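Local coordinates for cellulose hydrolase (Bacillus licheniformis, PDB 4YZT), which hydrolyses internal beta-1,4-glucosidic bonds of cellulose as a tri-modular family 5 endoglucanase, here holding cellotetraose, at residues 75-80 with 113-118; 93-98 with 145-150; 218-223 with 263-268. All coordinates share one frame; numbering follows the deposited sequence.

Overall arrangement
All three contacts belong to the catalytic (beta/alpha)8 barrel. Contact 1 joins the loop after strand 70-73 to the end of strand 110-114, and its His116 and His117 reach the bound glucose units. Contact 2 lies farther out, between helices 91-105 and 130-147. Its centre is about 13 Å from that of contact 1, and the two touch: Trp93 packs on Trp77 and His80, and Leu113 CD1 meets Val97 CG1 at 3.7 Å. Contact 3 pairs strands 218-224 and 267-272 of the same barrel sheet, with its centre about 22 Å from that of contact 1. His223, at its end, belongs to the glycan pocket. Contacts 2 and 3 do not touch, with nearest atoms about 14 Å apart.

Contact 1 (75-80 with 113-118); sequences VTWDSH and LNIHHD. With BGC (beta-D-glucopyranose), chain B; BGC (beta-D-glucopyranose), chain C.
His116, bonded through its backbone N to Val75 O (2.8 Å), reaches the glycan where two loops meet beyond neighbouring strands of the (beta/alpha)8 barrel. His116 NE2 lies 3.1 Å from O3 of the chain B glucose, in a hydrogen bond near the plane of the imidazole. His116 and His117 both belong to the glycan pocket. Asn39, Asn161 and Glu271 are among the other residues that bond the glycan. At the other ring nitrogen of His116, Asn114 ND2 donates to ND1 in the planes of both groups. Bonded at both nitrogens, the ring is probably limited in its rotation. Asn114 OD1 accepts a bond from Val75 N (3.0 Å), so Asn114 ties the histidine to the 75-80 loop. The neighbouring His117 gives its backbone N to Thr76 OG1, which is also bonded to Asp42 O. Farther out, Asp118 turns its carboxylate toward the 75-80 loop, with CG anti to its own carbonyl carbon (chi1 -54°). Asp118 OD1 accepts from Trp77 N on its syn lone pair at 2.8 Å. Asp118 OD2 is bonded to Trp122 NE1. The Trp77 indole meets Ile115 CG1 with CD1. Trp77 NE1 points in the ring plane to a lone pair of Asn114 O, at 3.1 Å and nearly straight (173°).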
# COMPACT_ATOMS: atom_id res chain seq x y z
N VAL A 75 10.87 12.50 -3.97
CA VAL A 75 12.07 12.76 -4.77
C VAL A 75 13.33 12.46 -3.96
O VAL A 75 13.51 12.97 -2.85
CB VAL A 75 12.12 14.21 -5.27
CG1 VAL A 75 13.42 14.45 -6.03
CG2 VAL A 75 10.91 14.53 -6.14
N THR A 76 14.18 11.62 -4.52
CA THR A 76 15.47 11.35 -3.93
C THR A 76 16.50 12.20 -4.66
O THR A 76 16.71 12.03 -5.87
CB THR A 76 15.81 9.85 -3.99
OG1 THR A 76 14.81 9.13 -3.25
CG2 THR A 76 17.19 9.57 -3.39
N TRP A 77 17.12 13.13 -3.94
CA TRP A 77 18.00 14.12 -4.56
C TRP A 77 19.45 13.65 -4.67
O TRP A 77 20.20 14.14 -5.53
CB TRP A 77 17.92 15.45 -3.78
CG TRP A 77 16.50 16.02 -3.77
CD1 TRP A 77 15.48 15.70 -2.91
CD2 TRP A 77 15.95 16.98 -4.69
NE1 TRP A 77 14.34 16.39 -3.24
CE2 TRP A 77 14.60 17.19 -4.33
CE3 TRP A 77 16.47 17.68 -5.78
CZ2 TRP A 77 13.77 18.08 -5.01
CZ3 TRP A 77 15.64 18.56 -6.46
CH2 TRP A 77 14.31 18.76 -6.07
N ASP A 78 19.82 12.71 -3.80
CA ASP A 78 21.19 12.20 -3.61
C ASP A 78 22.17 12.28 -4.80
O ASP A 78 23.14 13.05 -4.77
CB ASP A 78 21.10 10.74 -3.14
CG ASP A 78 22.45 10.13 -2.80
OD1 ASP A 78 23.22 10.76 -2.04
OD2 ASP A 78 22.74 9.02 -3.30
N SER A 79 21.94 11.49 -5.84
CA SER A 79 22.93 11.39 -6.92
C SER A 79 23.00 12.67 -7.74
O SER A 79 23.92 12.84 -8.55
CB SER A 79 22.63 10.19 -7.83
OG SER A 79 21.62 10.49 -8.78
N HIS A 80 22.04 13.56 -7.53
CA HIS A 80 21.97 14.80 -8.31
C HIS A 80 22.51 16.01 -7.54
O HIS A 80 22.45 17.14 -8.04
CB HIS A 80 20.51 15.05 -8.74
CG HIS A 80 19.81 13.81 -9.21
ND1 HIS A 80 18.98 13.06 -8.40
CD2 HIS A 80 19.82 13.19 -10.41
CE1 HIS A 80 18.51 12.03 -9.08
NE2 HIS A 80 19.00 12.09 -10.31
N LEU A 113 5.69 17.85 -2.35
CA LEU A 113 7.04 17.63 -2.85
C LEU A 113 7.98 17.42 -1.67
O LEU A 113 7.92 18.20 -0.71
CB LEU A 113 7.50 18.81 -3.71
CG LEU A 113 8.94 18.82 -4.26
CD1 LEU A 113 9.15 17.74 -5.31
CD2 LEU A 113 9.30 20.20 -4.82
N ASN A 114 8.83 16.39 -1.70
CA ASN A 114 9.67 16.13 -0.53
C ASN A 114 11.14 15.87 -0.83
O ASN A 114 11.58 16.03 -1.97
CB ASN A 114 9.09 14.96 0.31
CG ASN A 114 9.41 13.56 -0.26
OD1 ASN A 114 10.20 13.38 -1.20
ND2 ASN A 114 8.81 12.55 0.37
N ILE A 115 11.87 15.52 0.22
CA ILE A 115 13.17 14.86 0.13
C ILE A 115 12.95 13.44 0.65
O ILE A 115 12.47 13.26 1.77
CB ILE A 115 14.24 15.59 0.96
CG1 ILE A 115 14.51 17.00 0.39
CG2 ILE A 115 15.53 14.76 1.05
CD1 ILE A 115 15.67 17.74 1.06
N HIS A 116 13.27 12.42 -0.15
CA HIS A 116 12.85 11.07 0.18
C HIS A 116 13.99 10.17 0.67
O HIS A 116 14.37 10.22 1.85
CB HIS A 116 12.11 10.44 -1.02
CG HIS A 116 11.11 9.39 -0.62
ND1 HIS A 116 9.90 9.70 -0.04
CD2 HIS A 116 11.17 8.04 -0.68
CE1 HIS A 116 9.24 8.58 0.21
NE2 HIS A 116 9.99 7.56 -0.17
N HIS A 117 14.56 9.34 -0.21
CA HIS A 117 15.51 8.32 0.27
C HIS A 117 16.88 8.88 0.64
O HIS A 117 17.72 8.15 1.18
CB HIS A 117 15.65 7.21 -0.76
CG HIS A 117 14.45 6.30 -0.81
ND1 HIS A 117 13.77 5.91 0.32
CD2 HIS A 117 13.81 5.73 -1.86
CE1 HIS A 117 12.76 5.13 -0.03
NE2 HIS A 117 12.76 5.01 -1.34
N ASP A 118 17.09 10.17 0.41
CA ASP A 118 18.19 10.88 1.05
C ASP A 118 18.24 10.61 2.56
O ASP A 118 19.32 10.63 3.16
CB ASP A 118 18.07 12.38 0.81
CG ASP A 118 17.94 12.70 -0.65
OD1 ASP A 118 16.79 12.70 -1.17
OD2 ASP A 118 19.00 12.93 -1.28
C2 BGC B . 8.87 4.52 2.55
C3 BGC B . 8.58 4.00 1.19
C4 BGC B . 8.54 2.53 1.17
C5 BGC B . 7.49 2.05 2.17
C6 BGC B . 7.24 0.57 2.21
C1 BGC B . 7.80 3.91 3.42
O1 BGC B . 7.60 4.51 4.66
O2 BGC B . 8.72 5.97 2.62
O3 BGC B . 9.52 4.53 0.16
O4 BGC B . 8.22 2.10 -0.20
O5 BGC B . 7.94 2.48 3.50
O6 BGC B . 8.42 -0.04 2.70
C2 BGC C . 8.61 0.48 -1.92
C3 BGC C . 9.54 -0.59 -2.40
C4 BGC C . 10.93 -0.06 -2.51
C5 BGC C . 11.39 0.53 -1.18
C6 BGC C . 12.77 1.11 -1.32
C1 BGC C . 9.08 1.05 -0.61
O2 BGC C . 7.26 -0.02 -1.76
O3 BGC C . 9.05 -1.10 -3.68
O4 BGC C . 11.92 -1.10 -2.88
O5 BGC C . 10.47 1.58 -0.70
O6 BGC C . 13.28 1.47 -0.05

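Contact 2 (93-98 with 145-150)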
# COMPACT_ATOMS: atom_id res chain seq x y z
N TRP A 93 18.23 17.86 -13.48
CA TRP A 93 17.38 17.18 -12.50
C TRP A 93 16.36 18.15 -11.93
O TRP A 93 15.18 17.83 -11.85
CB TRP A 93 18.21 16.57 -11.36
CG TRP A 93 17.37 15.86 -10.34
CD1 TRP A 93 17.13 16.25 -9.05
CD2 TRP A 93 16.66 14.63 -10.52
NE1 TRP A 93 16.31 15.34 -8.42
CE2 TRP A 93 16.00 14.34 -9.31
CE3 TRP A 93 16.50 13.76 -11.61
CZ2 TRP A 93 15.20 13.19 -9.14
CZ3 TRP A 93 15.71 12.62 -11.44
CH2 TRP A 93 15.07 12.35 -10.22
N MET A 94 16.81 19.34 -11.54
CA MET A 94 15.88 20.33 -11.02
C MET A 94 14.83 20.68 -12.07
O MET A 94 13.65 20.82 -11.76
CB MET A 94 16.59 21.59 -10.55
CG MET A 94 15.66 22.55 -9.82
SD MET A 94 15.11 21.98 -8.20
CE MET A 94 16.48 22.58 -7.21
N ASN A 95 15.25 20.79 -13.33
CA ASN A 95 14.29 21.05 -14.40
C ASN A 95 13.27 19.93 -14.51
O ASN A 95 12.09 20.19 -14.76
CB ASN A 95 14.98 21.23 -15.75
CG ASN A 95 15.74 22.54 -15.85
OD1 ASN A 95 15.56 23.44 -15.03
ND2 ASN A 95 16.58 22.66 -16.87
N ARG A 96 13.72 18.69 -14.35
CA ARG A 96 12.83 17.55 -14.48
C ARG A 96 11.84 17.50 -13.31
O ARG A 96 10.65 17.25 -13.51
CB ARG A 96 13.63 16.23 -14.58
CG ARG A 96 12.79 14.96 -14.48
CD ARG A 96 11.80 14.79 -15.65
NE ARG A 96 11.04 13.53 -15.54
CZ ARG A 96 10.01 13.19 -16.32
NH1 ARG A 96 9.59 14.02 -17.27
NH2 ARG A 96 9.39 12.04 -16.14
N VAL A 97 12.32 17.75 -12.09
CA VAL A 97 11.43 17.75 -10.93
C VAL A 97 10.37 18.84 -11.10
O VAL A 97 9.20 18.62 -10.80
CB VAL A 97 12.19 17.95 -9.60
CG1 VAL A 97 11.21 18.07 -8.43
CG2 VAL A 97 13.17 16.79 -9.34
N GLU A 98 10.78 20.01 -11.62
CA GLU A 98 9.81 21.09 -11.85
C GLU A 98 8.80 20.69 -12.93
O GLU A 98 7.60 20.96 -12.79
CB GLU A 98 10.50 22.40 -12.26
CG GLU A 98 9.48 23.52 -12.45
CD GLU A 98 10.06 24.88 -12.79
OE1 GLU A 98 11.28 25.00 -13.02
OE2 GLU A 98 9.25 25.83 -12.85
N ALA A 145 13.57 25.37 -2.16
CA ALA A 145 12.63 26.44 -1.80
C ALA A 145 12.63 27.58 -2.81
O ALA A 145 11.58 28.12 -3.17
CB ALA A 145 12.95 26.97 -0.41
N GLU A 146 13.83 27.95 -3.27
CA GLU A 146 13.97 29.06 -4.20
C GLU A 146 13.35 28.74 -5.56
O GLU A 146 12.65 29.57 -6.14
CB GLU A 146 15.44 29.45 -4.37
CG GLU A 146 16.08 30.13 -3.18
CD GLU A 146 15.72 31.60 -3.04
OE1 GLU A 146 15.04 32.16 -3.92
OE2 GLU A 146 16.15 32.21 -2.03
N ARG A 147 13.62 27.54 -6.08
CA ARG A 147 13.08 27.14 -7.38
C ARG A 147 11.55 27.14 -7.37
O ARG A 147 10.93 27.58 -8.33
CB ARG A 147 13.60 25.74 -7.77
CG ARG A 147 13.02 25.21 -9.10
CD ARG A 147 13.29 26.15 -10.28
NE ARG A 147 14.62 25.97 -10.84
CZ ARG A 147 14.89 25.25 -11.93
NH1 ARG A 147 13.91 24.66 -12.59
NH2 ARG A 147 16.13 25.13 -12.35
N PHE A 148 10.95 26.66 -6.29
CA PHE A 148 9.50 26.47 -6.24
C PHE A 148 8.79 27.58 -5.45
O PHE A 148 7.61 27.46 -5.13
CB PHE A 148 9.20 25.09 -5.65
CG PHE A 148 9.58 23.95 -6.56
CD1 PHE A 148 8.67 23.46 -7.50
CD2 PHE A 148 10.86 23.39 -6.51
CE1 PHE A 148 9.02 22.41 -8.36
CE2 PHE A 148 11.21 22.34 -7.36
CZ PHE A 148 10.29 21.86 -8.30
N LYS A 149 9.52 28.65 -5.16
CA LYS A 149 9.01 29.76 -4.35
C LYS A 149 7.69 30.37 -4.84
O LYS A 149 6.81 30.73 -4.04
CB LYS A 149 10.08 30.85 -4.28
CG LYS A 149 9.62 32.14 -3.61
CD LYS A 149 10.75 33.16 -3.49
CE LYS A 149 10.23 34.48 -2.94
NZ LYS A 149 11.31 35.49 -2.72
N ASN A 150 7.53 30.46 -6.16
CA ASN A 150 6.43 31.20 -6.76
C ASN A 150 5.28 30.34 -7.24
O ASN A 150 4.33 30.85 -7.85
CB ASN A 150 6.97 32.02 -7.93
CG ASN A 150 7.96 33.05 -7.47
OD1 ASN A 150 7.72 33.76 -6.49
ND2 ASN A 150 9.11 33.11 -8.14
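Asn95 OD1 is gripped by two nitrogens of Arg147, NH1 and NH2, each at 3.2 Å. The contact is helix-to-helix packing on the outside of the (beta/alpha)8 barrel, where helix 91-105 meets the end of helix 130-147. The guanidinium comes end-on, and OD1 lies in its plane. Arg147 NH1 also forms a salt bridge to Glu98 OE1 at 2.7 Å. Here the carboxylate is turned 65° from the guanidinium, and the nitrogen approaches nearly along the C-O bond. The second oxygen of Glu98 pairs with Lys151, so this carboxylate lies between two positive charges and probably stays ionised. The Arg147 chain bends twice (chi2 57°, chi3 82°), which folds the guanidinium back across Met94. Met94 CG lies over the centre of one guanidinium face, 3.5 Å from Arg147 CZ. An alanine in place of Arg147 would probably leave Asn95 OD1 without its two donors, Glu98 OE1 without its charge partner, and a gap over Met94. On the buried side of the contact, Phe148, the first residue to leave the helical conformation, packs its ring against helix 91-105. Phe148 also touches Leu113, Leu155 and Phe157, so it joins the helices to the barrel strands. Phe148 CZ meets Glu98 CA and Val97 CG1. Met94 makes a Met-aromatic contact with the same ring, its SD 4.0 Å from Phe148 CE2.

Contact 3 (218-223 with 263-268); sequences IVLTYH and EGYPVI
Leu220 N donates to Pro266 O at 3.0 Å, and Ile268 N donates to Leu220 O at 2.8 Å. These bonds pair neighbouring parallel strands of the (beta/alpha)8 barrel, with Leu220 beside Val267 and Thr221 beside Ile268. The two strands are linked by helix 243-261, in the usual beta-alpha-beta crossover. The paired residues are buried and hydrogen-bonded. On the face with Thr221 and Ile268, Val219 CG1 lies 3.6 Å from Ile268 CG1, and Ile195 of the next strand adds to this layer. The face with Leu220 and Val267 is turned to helix 243-261. There Leu220 CB meets Val267 CG2, and the Tyr222 ring brings CE2 to Val267 CG1 at 3.9 Å. The Tyr265 end differs: it is partly exposed and held by apolar side-chain contact. Tyr265 CB lies against Leu220 CD1 (3.8 Å). Its ring runs alongside Ile218, whose CD1 sits at the ring edge near CE1. Before it, Gly264 takes positive phi as the C-prime residue of the Schellman motif that ends helix 243-261. With OG1 anti to the backbone N (chi1 -163°), the Thr221 hydroxyl donates to Ile268 O at 2.6 Å. The same oxygen takes a weak bond from Tyr222 N. This double hold probably steadies the pairing just before His223 of the glycan pocket, chiefly through the short hydroxyl bond.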
# COMPACT_ATOMS: atom_id res chain seq x y z
N ILE A 218 1.98 25.06 9.38
CA ILE A 218 2.59 23.73 9.26
C ILE A 218 1.51 22.66 9.26
O ILE A 218 0.40 22.89 9.72
CB ILE A 218 3.59 23.42 10.40
CG1 ILE A 218 2.94 23.60 11.78
CG2 ILE A 218 4.85 24.27 10.28
CD1 ILE A 218 3.84 23.12 12.92
N VAL A 219 1.87 21.51 8.71
CA VAL A 219 1.02 20.31 8.68
C VAL A 219 1.83 19.18 9.31
O VAL A 219 3.05 19.07 9.08
CB VAL A 219 0.59 19.96 7.24
CG1 VAL A 219 -0.21 18.64 7.20
CG2 VAL A 219 -0.23 21.10 6.65
N LEU A 220 1.19 18.35 10.13
CA LEU A 220 1.90 17.24 10.76
C LEU A 220 1.70 15.97 9.94
O LEU A 220 0.69 15.84 9.25
CB LEU A 220 1.42 17.02 12.20
CG LEU A 220 1.39 18.28 13.08
CD1 LEU A 220 1.02 17.93 14.52
CD2 LEU A 220 2.72 19.04 13.01
N THR A 221 2.65 15.05 10.01
CA THR A 221 2.53 13.82 9.23
C THR A 221 3.02 12.60 9.99
O THR A 221 3.84 12.69 10.90
CB THR A 221 3.30 13.94 7.89
OG1 THR A 221 2.87 12.91 6.98
CG2 THR A 221 4.82 13.87 8.12
N TYR A 222 2.46 11.46 9.62
CA TYR A 222 2.99 10.14 9.99
C TYR A 222 2.63 9.18 8.86
O TYR A 222 1.85 9.53 7.95
CB TYR A 222 2.43 9.66 11.34
CG TYR A 222 0.94 9.44 11.39
CD1 TYR A 222 0.40 8.18 11.19
CD2 TYR A 222 0.06 10.49 11.65
CE1 TYR A 222 -0.97 7.97 11.23
CE2 TYR A 222 -1.32 10.29 11.70
CZ TYR A 222 -1.83 9.03 11.49
OH TYR A 222 -3.19 8.81 11.53
N HIS A 223 3.22 7.99 8.90
CA HIS A 223 2.86 6.93 7.97
C HIS A 223 2.20 5.81 8.77
O HIS A 223 2.48 5.62 9.96
CB HIS A 223 4.09 6.39 7.22
CG HIS A 223 4.77 7.43 6.38
ND1 HIS A 223 5.97 7.18 5.73
CD2 HIS A 223 4.42 8.70 6.06
CE1 HIS A 223 6.33 8.26 5.06
NE2 HIS A 223 5.41 9.20 5.25
N GLU A 263 -6.62 20.52 18.25
CA GLU A 263 -5.92 21.74 18.66
C GLU A 263 -5.57 22.62 17.45
O GLU A 263 -4.87 23.63 17.58
CB GLU A 263 -4.65 21.41 19.44
CG GLU A 263 -4.89 20.78 20.81
CD GLU A 263 -5.84 21.58 21.67
OE1 GLU A 263 -5.65 22.81 21.78
OE2 GLU A 263 -6.78 20.99 22.24
N GLY A 264 -6.04 22.23 16.26
CA GLY A 264 -5.88 23.06 15.08
C GLY A 264 -4.76 22.70 14.11
O GLY A 264 -4.55 23.41 13.11
N TYR A 265 -4.04 21.62 14.38
CA TYR A 265 -3.00 21.15 13.46
C TYR A 265 -3.57 20.25 12.37
O TYR A 265 -4.07 19.17 12.67
CB TYR A 265 -1.90 20.38 14.21
CG TYR A 265 -1.04 21.24 15.09
CD1 TYR A 265 -0.01 22.00 14.55
CD2 TYR A 265 -1.24 21.29 16.46
CE1 TYR A 265 0.79 22.80 15.35
CE2 TYR A 265 -0.45 22.10 17.27
CZ TYR A 265 0.57 22.84 16.70
OH TYR A 265 1.36 23.64 17.50
N PRO A 266 -3.48 20.68 11.10
CA PRO A 266 -3.84 19.74 10.03
C PRO A 266 -2.89 18.54 10.04
O PRO A 266 -1.74 18.68 10.48
CB PRO A 266 -3.67 20.56 8.75
CG PRO A 266 -3.67 22.01 9.22
CD PRO A 266 -3.02 21.97 10.57
N VAL A 267 -3.35 17.39 9.57
CA VAL A 267 -2.52 16.19 9.56
C VAL A 267 -2.64 15.45 8.23
O VAL A 267 -3.75 15.26 7.68
CB VAL A 267 -2.89 15.24 10.73
CG1 VAL A 267 -2.17 13.90 10.61
CG2 VAL A 267 -2.56 15.90 12.08
N ILE A 268 -1.48 15.06 7.70
CA ILE A 268 -1.40 14.24 6.50
C ILE A 268 -0.82 12.87 6.83
O ILE A 268 0.28 12.77 7.37
CB ILE A 268 -0.52 14.88 5.40
CG1 ILE A 268 -1.18 16.14 4.85
CG2 ILE A 268 -0.27 13.88 4.25
CD1 ILE A 268 -0.31 16.90 3.83